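Local coordinates for protein diaminopropionate ammonia-lyase (Escherichia coli, PDB 4D9I) that catalyses the pyridoxal phosphate-dependent alpha,beta-elimination of both L- and D-alpha,beta-diaminopropionate, releasing pyruvate and ammonia, at residues L100-E103 with H104-A108; V127-A130 with A131-G135. All coordinates share one frame; numbering follows the deposited sequence.

How the interactions relate
Read from the N terminus, the chain first meets interaction 1, which is complete before interaction 2 opens, so the two stand in series and neither nest nor cross. Each is local and closes only successive helical turns: residues 100-108 form the short helix 102-106 and its flanks, and residues 127-135 hold the C-terminal part of helix 122-133 and the turn that follows it. Strand 114-118 and the start of helix 122-133 lie between them in sequence. Their centres are about 12 Å apart and their side chains touch, with Phe-102 CE1 3.8 Å from Gln-133 CB and Leu-105 CB 3.9 Å from Leu-134 CD2. The short helix is thereby packed against the end of the helix in the beta-alpha-beta unit 114-142.

Interaction 1. Residues L100-E103 with H104-A108; sequences LSFE and HLKNA
Ser-101 caps the first turn of helix 102-106 by accepting a hydrogen bond from His-104 N at its OG, 3.1 Å away with an N-H...O angle of 152°. The torsion that sets this up is chi1 of 56°, which places OG between the backbone N and the carbonyl carbon, facing the start of the helix. The His-104 ring lies beside the same hydroxyl, its ND1 2.7 Å from Ser-101 OG. From there the backbone bonds climb the helix: Leu-105 N donates to Ser-101 O, Lys-106 N to Phe-102 O at 2.7 Å, and Asn-107 N to Glu-103 O.

Lys-106 can be followed outward. Its CB rests near Glu-103 O and Phe-102 O. CG lies 3.2 Å from Phe-102 O and 4.0 Å from Phe-102 CD1, approaching the ring obliquely, and Lys-106 CD continues past Phe-102 CD1 at 4.1 Å. The bend at chi3 (79°) then turns CE and NZ away from Phe-102; CE packs by Gln-133 of helix 122-133, while Lys-106 NZ stays 6.5 Å from Glu-103 OE2, too far for a salt bridge. On another side of the turn, Leu-100 CD1 meets Leu-105 CG at 3.7 Å, the two side chains crossing at about a right angle. Leu-105 also packs on Ala-86 and Cys-90 of helix 81-93.

The chemistry is thus divided: the hydroxyl of Ser-101 satisfies an N-H of the first turn that has no helical carbonyl before it, whereas the side chain of Lys-106 contributes through its methylenes, its opposite charge to Glu-103 probably acting only weakly at that separation.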
ATOM      1  N   LEU B 100      20.100  -2.705  38.583  1.00 48.62           N
ATOM      2  CA  LEU B 100      19.360  -1.469  38.814  1.00 48.89           C
ATOM      3  C   LEU B 100      18.309  -1.244  37.733  1.00 46.98           C
ATOM      4  O   LEU B 100      18.335  -1.894  36.689  1.00 44.75           O
ATOM      5  CB  LEU B 100      20.315  -0.269  38.948  1.00 47.90           C
ATOM      6  CG  LEU B 100      21.346  -0.028  37.840  1.00 44.65           C
ATOM      7  CD1 LEU B 100      20.698   0.368  36.519  1.00 41.52           C
ATOM      8  CD2 LEU B 100      22.344   1.031  38.289  1.00 44.65           C
ATOM      9  N   SER B 101      17.380  -0.330  37.989  1.00 48.33           N
ATOM     10  CA  SER B 101      16.372   0.033  36.992  1.00 47.00           C
ATOM     11  C   SER B 101      16.848   1.219  36.160  1.00 44.33           C
ATOM     12  O   SER B 101      17.698   1.992  36.598  1.00 44.81           O
ATOM     13  CB  SER B 101      15.040   0.368  37.674  1.00 50.44           C
ATOM     14  OG  SER B 101      15.188   1.404  38.638  1.00 52.74           O
ATOM     15  N   PHE B 102      16.272   1.365  34.976  1.00 42.29           N
ATOM     16  CA  PHE B 102      16.514   2.496  34.085  1.00 40.38           C
ATOM     17  C   PHE B 102      16.088   3.799  34.749  1.00 42.73           C
ATOM     18  O   PHE B 102      16.753   4.822  34.575  1.00 42.06           O
ATOM     19  CB  PHE B 102      15.738   2.290  32.779  1.00 38.68           C
ATOM     20  CG  PHE B 102      16.144   3.215  31.666  1.00 36.54           C
ATOM     21  CD1 PHE B 102      15.324   4.281  31.295  1.00 37.14           C
ATOM     22  CD2 PHE B 102      17.325   3.008  30.962  1.00 34.00           C
ATOM     23  CE1 PHE B 102      15.691   5.127  30.248  1.00 35.27           C
ATOM     24  CE2 PHE B 102      17.695   3.855  29.918  1.00 32.54           C
ATOM     25  CZ  PHE B 102      16.871   4.908  29.555  1.00 32.75           C
ATOM     26  N   GLU B 103      14.996   3.755  35.522  1.00 45.92           N
ATOM     27  CA  GLU B 103      14.532   4.917  36.285  1.00 48.39           C
ATOM     28  C   GLU B 103      15.515   5.303  37.385  1.00 49.68           C
ATOM     29  O   GLU B 103      15.739   6.490  37.625  1.00 49.92           O
ATOM     30  CB  GLU B 103      13.142   4.682  36.873  1.00 52.80           C
ATOM     31  CG  GLU B 103      12.635   5.837  37.734  1.00 56.92           C
ATOM     32  CD  GLU B 103      11.130   5.839  37.922  1.00 61.02           C
ATOM     33  OE1 GLU B 103      10.457   4.859  37.520  1.00 61.70           O
ATOM     34  OE2 GLU B 103      10.611   6.832  38.482  1.00 64.65           O
ATOM     35  N   HIS B 104      16.104   4.312  38.049  1.00 49.95           N
ATOM     36  CA  HIS B 104      17.186   4.604  38.991  1.00 50.89           C
ATOM     37  C   HIS B 104      18.310   5.311  38.289  1.00 47.97           C
ATOM     38  O   HIS B 104      18.899   6.254  38.839  1.00 48.75           O
ATOM     39  CB  HIS B 104      17.691   3.349  39.692  1.00 51.92           C
ATOM     40  CG  HIS B 104      16.793   2.868  40.806  1.00 56.12           C
ATOM     41  ND1 HIS B 104      16.465   1.571  40.961  1.00 57.29           N
ATOM     42  CD2 HIS B 104      16.144   3.562  41.828  1.00 59.91           C
ATOM     43  CE1 HIS B 104      15.655   1.438  42.031  1.00 61.31           C
ATOM     44  NE2 HIS B 104      15.457   2.658  42.558  1.00 63.01           N
ATOM     45  N   LEU B 105      18.613   4.877  37.066  1.00 44.54           N
ATOM     46  CA  LEU B 105      19.641   5.524  36.241  1.00 42.44           C
ATOM     47  C   LEU B 105      19.256   6.946  35.842  1.00 42.96           C
ATOM     48  O   LEU B 105      20.083   7.860  35.933  1.00 42.49           O
ATOM     49  CB  LEU B 105      19.962   4.707  34.980  1.00 39.67           C
ATOM     50  CG  LEU B 105      21.150   3.746  35.003  1.00 39.03           C
ATOM     51  CD1 LEU B 105      21.336   3.082  33.649  1.00 36.38           C
ATOM     52  CD2 LEU B 105      22.424   4.469  35.421  1.00 39.58           C
ATOM     53  N   LYS B 106      18.011   7.118  35.386  1.00 43.62           N
ATOM     54  CA  LYS B 106      17.482   8.436  35.016  1.00 45.17           C
ATOM     55  C   LYS B 106      17.796   9.487  36.085  1.00 48.59           C
ATOM     56  O   LYS B 106      18.278  10.583  35.775  1.00 48.88           O
ATOM     57  CB  LYS B 106      15.972   8.378  34.757  1.00 46.11           C
ATOM     58  CG  LYS B 106      15.581   7.637  33.481  1.00 43.60           C
ATOM     59  CD  LYS B 106      14.076   7.681  33.221  1.00 45.07           C
ATOM     60  CE  LYS B 106      13.656   9.014  32.625  1.00 45.76           C
ATOM     61  NZ  LYS B 106      12.187   9.224  32.674  1.00 49.29           N
ATOM     62  N   ASN B 107      17.550   9.122  37.343  1.00 51.49           N
ATOM     63  CA  ASN B 107      17.741  10.015  38.473  1.00 55.18           C
ATOM     64  C   ASN B 107      19.078   9.853  39.185  1.00 54.62           C
ATOM     65  O   ASN B 107      19.240  10.331  40.305  1.00 57.74           O
ATOM     66  CB  ASN B 107      16.595   9.831  39.469  1.00 60.22           C
ATOM     67  CG  ASN B 107      15.256  10.219  38.882  1.00 61.80           C
ATOM     68  OD1 ASN B 107      15.066  11.353  38.441  1.00 63.25           O
ATOM     69  ND2 ASN B 107      14.320   9.279  38.871  1.00 62.55           N
ATOM     70  N   ALA B 108      20.034   9.191  38.537  1.00 50.90           N
ATOM     71  CA  ALA B 108      21.363   9.039  39.109  1.00 50.94           C
ATOM     72  C   ALA B 108      22.053  10.400  39.231  1.00 52.00           C
ATOM     73  O   ALA B 108      21.752  11.340  38.488  1.00 51.54           O
ATOM     74  CB  ALA B 108      22.210   8.081  38.290  1.00 47.52           C
TER

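Interaction 2. Residues V127-A130 with A131-G135; sequences VAWA and AQQLG
Trp-129 and Gln-133, one helical turn apart, make the side-chain contact here, a CH-pi interaction. Gln-133 CG sits over one face of the indole, 3.6 Å from the centroid of the six-membered ring and 13° off its normal. With CG of Trp-129 anti to the backbone N (chi1 177°), the indole swings toward the following turn. The Gln-133 chain bends at chi2, and its amide plane lies 17° from the ring plane. Replacing Trp-129 by an alanine would probably leave Gln-133 CG without its aromatic face and its chain freer to turn.

Backbone hydrogen bonds form the second group, each joining residues four apart. Ala-131 N reaches Val-127 O at 2.9 Å, Gln-132 N donates to Ala-128 O, and Gln-133 N to Trp-129 O is almost straight. Leu-134 N completes the series on Ala-130 O.

Side-chain packing is the third: Val-127 lies on Phe-115 and Thr-117 of strand 114-118, and Ala-130 on Ala-82 and Ile-85 of helix 81-93.

Gly-135 N donates to Gln-132 O at 3.2 Å, and Gln-136 N is paired with Ala-131 O: a Schellman motif, Gly-135 of positive phi at C-prime, terminating the helix of a beta-alpha-beta crossover between parallel strands 114-118 and 137-142.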
ATOM      1  N   VAL B 127      20.783   7.506  20.244  1.00 22.23           N
ATOM      2  CA  VAL B 127      21.718   8.180  21.179  1.00 23.46           C
ATOM      3  C   VAL B 127      21.073   9.412  21.843  1.00 25.20           C
ATOM      4  O   VAL B 127      21.141   9.593  23.064  1.00 25.68           O
ATOM      5  CB  VAL B 127      23.063   8.538  20.482  1.00 24.07           C
ATOM      6  CG1 VAL B 127      23.948   9.427  21.365  1.00 25.33           C
ATOM      7  CG2 VAL B 127      23.810   7.256  20.113  1.00 23.05           C
ATOM      8  N   ALA B 128      20.442  10.252  21.031  1.00 26.40           N
ATOM      9  CA  ALA B 128      19.805  11.449  21.530  1.00 28.83           C
ATOM     10  C   ALA B 128      18.699  11.084  22.523  1.00 29.18           C
ATOM     11  O   ALA B 128      18.558  11.717  23.572  1.00 31.16           O
ATOM     12  CB  ALA B 128      19.253  12.265  20.375  1.00 30.18           C
ATOM     13  N   TRP B 129      17.931  10.052  22.183  1.00 28.00           N
ATOM     14  CA  TRP B 129      16.846   9.579  23.021  1.00 28.33           C
ATOM     15  C   TRP B 129      17.366   9.145  24.374  1.00 28.23           C
ATOM     16  O   TRP B 129      16.824   9.550  25.410  1.00 30.15           O
ATOM     17  CB  TRP B 129      16.083   8.444  22.317  1.00 27.50           C
ATOM     18  CG  TRP B 129      15.001   7.870  23.175  1.00 28.22           C
ATOM     19  CD1 TRP B 129      13.672   8.275  23.253  1.00 29.96           C
ATOM     20  CD2 TRP B 129      15.139   6.797  24.159  1.00 27.88           C
ATOM     21  NE1 TRP B 129      12.993   7.538  24.193  1.00 30.68           N
ATOM     22  CE2 TRP B 129      13.811   6.628  24.768  1.00 29.55           C
ATOM     23  CE3 TRP B 129      16.194   5.996  24.597  1.00 26.92           C
ATOM     24  CZ2 TRP B 129      13.568   5.672  25.745  1.00 29.95           C
ATOM     25  CZ3 TRP B 129      15.941   5.044  25.593  1.00 27.31           C
ATOM     26  CH2 TRP B 129      14.658   4.892  26.153  1.00 28.87           C
ATOM     27  N   ALA B 130      18.413   8.325  24.386  1.00 26.19           N
ATOM     28  CA  ALA B 130      18.992   7.834  25.637  1.00 26.13           C
ATOM     29  C   ALA B 130      19.589   8.952  26.489  1.00 27.63           C
ATOM     30  O   ALA B 130      19.352   8.998  27.702  1.00 28.51           O
ATOM     31  CB  ALA B 130      20.027   6.753  25.366  1.00 24.20           C
ATOM     32  N   ALA B 131      20.356   9.842  25.855  1.00 27.97           N
ATOM     33  CA  ALA B 131      20.878  11.013  26.544  1.00 30.38           C
ATOM     34  C   ALA B 131      19.764  11.822  27.224  1.00 32.94           C
ATOM     35  O   ALA B 131      19.904  12.200  28.402  1.00 34.68           O
ATOM     36  CB  ALA B 131      21.691  11.899  25.598  1.00 30.66           C
ATOM     37  N   GLN B 132      18.679  12.098  26.493  1.00 33.95           N
ATOM     38  CA  GLN B 132      17.536  12.852  27.045  1.00 37.15           C
ATOM     39  C   GLN B 132      16.950  12.151  28.273  1.00 37.48           C
ATOM     40  O   GLN B 132      16.800  12.759  29.322  1.00 39.93           O
ATOM     41  CB  GLN B 132      16.434  13.104  25.990  1.00 38.54           C
ATOM     42  CG  GLN B 132      15.408  14.171  26.405  1.00 43.11           C
ATOM     43  CD  GLN B 132      14.210  14.281  25.455  1.00 44.85           C
ATOM     44  OE1 GLN B 132      13.869  13.338  24.739  1.00 44.11           O
ATOM     45  NE2 GLN B 132      13.553  15.434  25.465  1.00 48.77           N
ATOM     46  N   GLN B 133      16.636  10.867  28.131  1.00 35.65           N
ATOM     47  CA  GLN B 133      16.163  10.037  29.242  1.00 36.33           C
ATOM     48  C   GLN B 133      17.049  10.100  30.497  1.00 37.21           C
ATOM     49  O   GLN B 133      16.552  10.241  31.617  1.00 39.24           O
ATOM     50  CB  GLN B 133      16.030   8.576  28.774  1.00 34.12           C
ATOM     51  CG  GLN B 133      14.884   8.340  27.804  1.00 34.28           C
ATOM     52  CD  GLN B 133      13.522   8.603  28.419  1.00 37.19           C
ATOM     53  OE1 GLN B 133      12.700   9.323  27.855  1.00 38.65           O
ATOM     54  NE2 GLN B 133      13.274   8.019  29.584  1.00 38.88           N
ATOM     55  N   LEU B 134      18.358   9.987  30.307  1.00 35.78           N
ATOM     56  CA  LEU B 134      19.278   9.910  31.438  1.00 37.24           C
ATOM     57  C   LEU B 134      19.763  11.268  31.961  1.00 39.13           C
ATOM     58  O   LEU B 134      20.619  11.333  32.861  1.00 40.54           O
ATOM     59  CB  LEU B 134      20.465   8.987  31.109  1.00 35.54           C
ATOM     60  CG  LEU B 134      20.064   7.529  30.858  1.00 34.69           C
ATOM     61  CD1 LEU B 134      21.293   6.647  30.710  1.00 33.87           C
ATOM     62  CD2 LEU B 134      19.140   7.002  31.955  1.00 36.53           C
ATOM     63  N   GLY B 135      19.214  12.350  31.419  1.00 40.17           N
ATOM     64  CA  GLY B 135      19.613  13.703  31.850  1.00 42.60           C
ATOM     65  C   GLY B 135      21.038  14.076  31.480  1.00 41.60           C
ATOM     66  O   GLY B 135      21.685  14.878  32.164  1.00 43.29           O
TER